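Local coordinates for rieske iron-sulfur protein soxF (Sulfolobus acidocaldarius, PDB 1JM1) that carries a Rieske [2Fe-2S] cluster in its soluble domain and probably passes electrons along the respiratory chain of this archaeon, at residues G70-G73 / Q74-T77; K14-N17 / I18-Q22. One frame throughout, in Å; residues are numbered along the deposited sequence.

Overall arrangement
Both contacts are local turns of the chain, each closed by bonds between residues two to four apart, and they stand at separate places on the Rieske fold. Interaction 2 comes first in sequence, where strand 13-17 gives way to helix 18-28; interaction 1 follows in the loop between strands 59-61 and 77-79. Their centres are 25 Å apart and their nearest atoms about 15 Å, and they do not touch. The three-stranded sheet 13-17, 161-167, 151-155 relates them: interaction 2 includes the end of one outer strand, whereas Leu72 and Ile75 of interaction 1 rest on Ile152 of the other. Neither belongs to the cluster pocket, which is built by Cys94, His96, Cys124, His127 and their neighbours.

Interaction 1 of 2, residues G70-G73 / Q74-T77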
ATOM      1  N   GLY A  70       3.333 -13.287 -15.650  0.66 13.65           N
ATOM      2  CA  GLY A  70       2.233 -12.350 -16.070  0.66 16.78           C
ATOM      3  C   GLY A  70       0.947 -13.052 -15.727  0.66 14.47           C
ATOM      4  O   GLY A  70       0.972 -14.275 -15.474  0.66 14.14           O
ATOM      5  N   PRO A  71      -0.186 -12.346 -15.615  0.66 11.90           N
ATOM      6  CA  PRO A  71      -0.278 -10.920 -15.925  0.66 14.10           C
ATOM      7  C   PRO A  71       0.203 -10.023 -14.836  0.66 12.82           C
ATOM      8  O   PRO A  71       0.577  -8.867 -15.165  0.66 14.29           O
ATOM      9  CB  PRO A  71      -1.828 -10.723 -16.187  0.66 13.32           C
ATOM     10  CG  PRO A  71      -2.421 -11.894 -15.568  0.66 14.89           C
ATOM     11  CD  PRO A  71      -1.458 -13.031 -15.435  0.66 10.85           C
ATOM     12  N   LEU A  72       0.199 -10.381 -13.533  1.00 12.73           N
ATOM     13  CA  LEU A  72       0.608  -9.413 -12.501  1.00 12.90           C
ATOM     14  C   LEU A  72       2.056  -8.981 -12.684  1.00 12.76           C
ATOM     15  O   LEU A  72       2.384  -7.832 -12.400  1.00 15.81           O
ATOM     16  CB  LEU A  72       0.337  -9.960 -11.097  1.00 12.46           C
ATOM     17  CG  LEU A  72      -1.106 -10.113 -10.753  1.00 14.64           C
ATOM     18  CD1 LEU A  72      -1.291 -10.828  -9.427  1.00 15.02           C
ATOM     19  CD2 LEU A  72      -1.777  -8.711 -10.638  1.00 19.97           C
ATOM     20  N   GLY A  73       2.908  -9.885 -13.143  1.00 12.08           N
ATOM     21  CA  GLY A  73       4.287  -9.553 -13.405  1.00 12.12           C
ATOM     22  C   GLY A  73       4.508  -8.711 -14.647  1.00 11.96           C
ATOM     23  O   GLY A  73       5.610  -8.208 -14.861  1.00 13.33           O
ATOM     24  N   GLN A  74       3.488  -8.568 -15.486  1.00 11.91           N
ATOM     25  CA  GLN A  74       3.605  -7.797 -16.714  1.00 12.27           C
ATOM     26  C   GLN A  74       3.177  -6.358 -16.534  1.00 11.72           C
ATOM     27  O   GLN A  74       3.311  -5.538 -17.444  1.00 13.01           O
ATOM     28  CB  GLN A  74       2.826  -8.481 -17.830  1.00 11.94           C
ATOM     29  CG  GLN A  74       3.121  -7.898 -19.192  1.00 13.72           C
ATOM     30  CD  GLN A  74       2.612  -8.757 -20.326  1.00 12.72           C
ATOM     31  OE1 GLN A  74       1.685  -9.585 -20.090  1.00 13.54           O
ATOM     32  NE2 GLN A  74       3.131  -8.551 -21.526  1.00 13.20           N
ATOM     33  N   ILE A  75       2.649  -5.997 -15.377  1.00 11.48           N
ATOM     34  CA  ILE A  75       2.243  -4.602 -15.123  1.00 12.13           C
ATOM     35  C   ILE A  75       3.530  -3.765 -15.076  1.00 11.53           C
ATOM     36  O   ILE A  75       4.448  -4.034 -14.310  1.00 12.67           O
ATOM     37  CB  ILE A  75       1.460  -4.505 -13.812  1.00 12.59           C
ATOM     38  CG1 ILE A  75       0.133  -5.257 -13.939  1.00 14.47           C
ATOM     39  CG2 ILE A  75       1.254  -3.062 -13.424  1.00 14.98           C
ATOM     40  CD1 ILE A  75      -0.603  -5.404 -12.604  1.00 17.01           C
ATOM     41  N   GLN A  76       3.593  -2.728 -15.951  1.00 11.66           N
ATOM     42  CA  GLN A  76       4.773  -1.877 -15.976  1.00 11.57           C
ATOM     43  C   GLN A  76       4.693  -0.718 -15.023  1.00 10.72           C
ATOM     44  O   GLN A  76       5.737  -0.291 -14.471  1.00 11.41           O
ATOM     45  CB  GLN A  76       5.014  -1.317 -17.411  1.00 13.03           C
ATOM     46  CG  GLN A  76       5.401  -2.418 -18.353  1.00 17.10           C
ATOM     47  CD  GLN A  76       5.537  -1.857 -19.763  1.00 23.57           C
ATOM     48  OE1 GLN A  76       6.542  -1.182 -20.041  1.00 31.89           O
ATOM     49  NE2 GLN A  76       4.564  -2.141 -20.559  1.00 27.96           N
ATOM     50  N   THR A  77       3.514  -0.153 -14.846  1.00 11.06           N
ATOM     51  CA  THR A  77       3.275   1.002 -14.012  1.00 11.09           C
ATOM     52  C   THR A  77       1.951   0.830 -13.325  1.00 10.91           C
ATOM     53  O   THR A  77       1.091   0.071 -13.760  1.00 11.83           O
ATOM     54  CB  THR A  77       3.278   2.318 -14.761  1.00 11.88           C
ATOM     55  OG1 THR A  77       2.052   2.359 -15.534  1.00 13.44           O
ATOM     56  CG2 THR A  77       4.512   2.498 -15.675  1.00 13.68           C
TER
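The amide of Gln74 reaches back three residues to the carbonyl of Pro71, with N to O 2.9 Å and an N-H...O angle of 148°. The nitrogen stands well above the carbonyl plane, 64° out of it. This bond closes a type I beta turn with Leu72 and Gly73 at its two central positions, both with helical backbone angles. The side-chain part of the contact is apolar. Leu72 and Ile75 lie side by side and point the same way, with CD2 of Leu72 4.0 Å from CD1 of Ile75. Ile75 also lies against the turn itself: its CB is 3.7 Å from Leu72 O. CG1 lies anti to the carbonyl carbon (chi1 -66°), and the extended second torsion then carries CD1 alongside Leu72. An alanine in place of Ile75 would probably leave Leu72 CD2 without this partner and open a gap between the turn and Ile152. Farther out, the peptide bond before Pro71 is cis, and backbone bonds join Gly73 to Gly66 and Gln76 to Asn62. The side chain of Asn62 also donates to Ile75 O. Leu72 meets Phe10 and Pro181 from other loops, and both apolar side chains settle on Ile152 of strand 151-155.

Interaction 2 of 2, residues K14-N17 / I18-Q22; sequences KVAN and IQQVQ
Asn17 and Gln20 form a capping box where strand 14-17 turns into helix 18-22, the axes of the two short segments inclined at 64°. Asn17 is the N-cap. Its CG is anti to the backbone N (chi1 -170°), which swings OD1 over the first turn to accept from Gln19 N at 2.9 Å; that nitrogen is tilted a little from the carbonyl plane. In return Gln20 reaches back with its chain extended beyond CG, so that OE1 takes the N-H of Asn17. Asn17 O receives weak bonds from the amides of Gln20 and Val21, the latter at 3.3 Å. On the buried side the packing is apolar: Ala16 CB lies 4.2 Å from Val21 CG2, with Tyr33 against Ala16 and Leu46 of strand 43-48 against Val21. Val15 and Ala16 share Ile162 as backbone partner, a classic beta bulge just before the cap. The outer side is looser and open to solvent: Gln19 bends at chi2 and its amide makes no contact with the strand. Asn17 ND2, on the other branch of the amide from OD1, bonds to Asp161 OD1 and Thr159 O, which helps fix the amide's rotation. The return bond of the box, Asn17 N to Gln20 OE1, is nearly straight, 2.8 Å at 171°, in the carbonyl plane and on a lone pair.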
ATOM      1  N   LYS A  14     -14.056  -4.334  -2.087  1.00 14.00           N
ATOM      2  CA  LYS A  14     -14.311  -2.925  -1.954  1.00 13.25           C
ATOM      3  C   LYS A  14     -13.612  -2.351  -0.740  1.00 13.55           C
ATOM      4  O   LYS A  14     -13.894  -2.743   0.408  1.00 17.44           O
ATOM      5  CB  LYS A  14     -15.839  -2.710  -1.795  0.46 16.09           C
ATOM      6  CG  LYS A  14     -16.169  -1.213  -1.853  0.46 15.99           C
ATOM      7  CD  LYS A  14     -17.663  -0.960  -1.544  0.46 17.64           C
ATOM      8  CE  LYS A  14     -18.616  -1.738  -2.438  0.46 20.26           C
ATOM      9  NZ  LYS A  14     -20.015  -1.281  -2.231  0.46 34.20           N
ATOM     10  N   VAL A  15     -12.722  -1.435  -0.944  1.00 12.18           N
ATOM     11  CA  VAL A  15     -11.974  -0.783   0.136  1.00 12.87           C
ATOM     12  C   VAL A  15     -12.802   0.324   0.763  1.00 12.92           C
ATOM     13  O   VAL A  15     -12.970   0.409   1.974  1.00 14.06           O
ATOM     14  CB  VAL A  15     -10.621  -0.240  -0.359  1.00 13.01           C
ATOM     15  CG1 VAL A  15      -9.909   0.493   0.795  1.00 14.37           C
ATOM     16  CG2 VAL A  15      -9.748  -1.335  -0.872  1.00 14.35           C
ATOM     17  N   ALA A  16     -13.286   1.247  -0.083  1.00 12.66           N
ATOM     18  CA  ALA A  16     -13.972   2.448   0.357  1.00 13.00           C
ATOM     19  C   ALA A  16     -14.555   3.132  -0.872  1.00 12.76           C
ATOM     20  O   ALA A  16     -14.093   2.902  -1.981  1.00 13.96           O
ATOM     21  CB  ALA A  16     -13.027   3.442   1.033  1.00 15.39           C
ATOM     22  N   ASN A  17     -15.526   4.018  -0.664  1.00 12.84           N
ATOM     23  CA  ASN A  17     -15.939   4.921  -1.712  1.00 12.25           C
ATOM     24  C   ASN A  17     -15.016   6.117  -1.736  1.00 11.88           C
ATOM     25  O   ASN A  17     -14.519   6.549  -0.687  1.00 12.87           O
ATOM     26  CB  ASN A  17     -17.406   5.347  -1.431  1.00 13.16           C
ATOM     27  CG  ASN A  17     -17.986   6.110  -2.612  1.00 12.55           C
ATOM     28  OD1 ASN A  17     -17.845   7.332  -2.700  1.00 13.61           O
ATOM     29  ND2 ASN A  17     -18.623   5.379  -3.502  1.00 13.41           N
ATOM     30  N   ILE A  18     -14.825   6.703  -2.917  1.00 11.83           N
ATOM     31  CA  ILE A  18     -14.018   7.933  -3.012  1.00 12.28           C
ATOM     32  C   ILE A  18     -14.479   8.994  -2.058  1.00 12.03           C
ATOM     33  O   ILE A  18     -13.665   9.738  -1.531  1.00 13.21           O
ATOM     34  CB  ILE A  18     -14.044   8.444  -4.487  1.00 12.66           C
ATOM     35  CG1 ILE A  18     -13.117   9.626  -4.705  1.00 14.41           C
ATOM     36  CG2 ILE A  18     -15.433   8.824  -4.967  1.00 13.24           C
ATOM     37  CD1 ILE A  18     -11.634   9.253  -4.531  1.00 16.13           C
ATOM     38  N   GLN A  19     -15.791   9.107  -1.803  1.00 12.49           N
ATOM     39  CA  GLN A  19     -16.255  10.176  -0.898  1.00 13.50           C
ATOM     40  C   GLN A  19     -15.855   9.935   0.540  1.00 13.30           C
ATOM     41  O   GLN A  19     -15.700  10.873   1.300  1.00 15.41           O
ATOM     42  CB  GLN A  19     -17.756  10.361  -0.995  1.00 15.48           C
ATOM     43  CG  GLN A  19     -18.158  11.010  -2.314  1.00 15.01           C
ATOM     44  CD  GLN A  19     -17.526  12.304  -2.595  1.00 16.07           C
ATOM     45  OE1 GLN A  19     -17.325  13.095  -1.655  1.00 20.60           O
ATOM     46  NE2 GLN A  19     -17.144  12.536  -3.834  1.00 17.20           N
ATOM     47  N   GLN A  20     -15.685   8.672   0.959  1.00 13.27           N
ATOM     48  CA  GLN A  20     -15.182   8.370   2.293  1.00 14.02           C
ATOM     49  C   GLN A  20     -13.738   8.855   2.399  1.00 14.02           C
ATOM     50  O   GLN A  20     -13.328   9.420   3.442  1.00 15.43           O
ATOM     51  CB  GLN A  20     -15.340   6.892   2.618  1.00 16.74           C
ATOM     52  CG  GLN A  20     -16.760   6.429   2.743  1.00 19.37           C
ATOM     53  CD  GLN A  20     -16.935   4.939   2.814  1.00 21.67           C
ATOM     54  OE1 GLN A  20     -16.540   4.189   1.973  1.00 17.66           O
ATOM     55  NE2 GLN A  20     -17.490   4.457   3.910  1.00 35.93           N
ATOM     56  N   VAL A  21     -12.940   8.634   1.370  1.00 13.47           N
ATOM     57  CA  VAL A  21     -11.541   9.070   1.380  1.00 13.96           C
ATOM     58  C   VAL A  21     -11.470  10.574   1.385  1.00 14.17           C
ATOM     59  O   VAL A  21     -10.793  11.179   2.208  1.00 15.83           O
ATOM     60  CB  VAL A  21     -10.768   8.421   0.210  1.00 14.23           C
ATOM     61  CG1 VAL A  21      -9.348   9.002   0.151  1.00 17.61           C
ATOM     62  CG2 VAL A  21     -10.769   6.933   0.263  1.00 15.41           C
ATOM     63  N   GLN A  22     -12.222  11.206   0.475  1.00 14.52           N
ATOM     64  CA  GLN A  22     -12.190  12.675   0.442  1.00 16.46           C
ATOM     65  C   GLN A  22     -12.723  13.347   1.674  1.00 17.71           C
ATOM     66  O   GLN A  22     -12.165  14.340   2.121  1.00 19.67           O
ATOM     67  CB  GLN A  22     -12.975  13.131  -0.842  1.00 19.37           C
ATOM     68  CG  GLN A  22     -12.475  12.672  -2.208  1.00 23.99           C
TER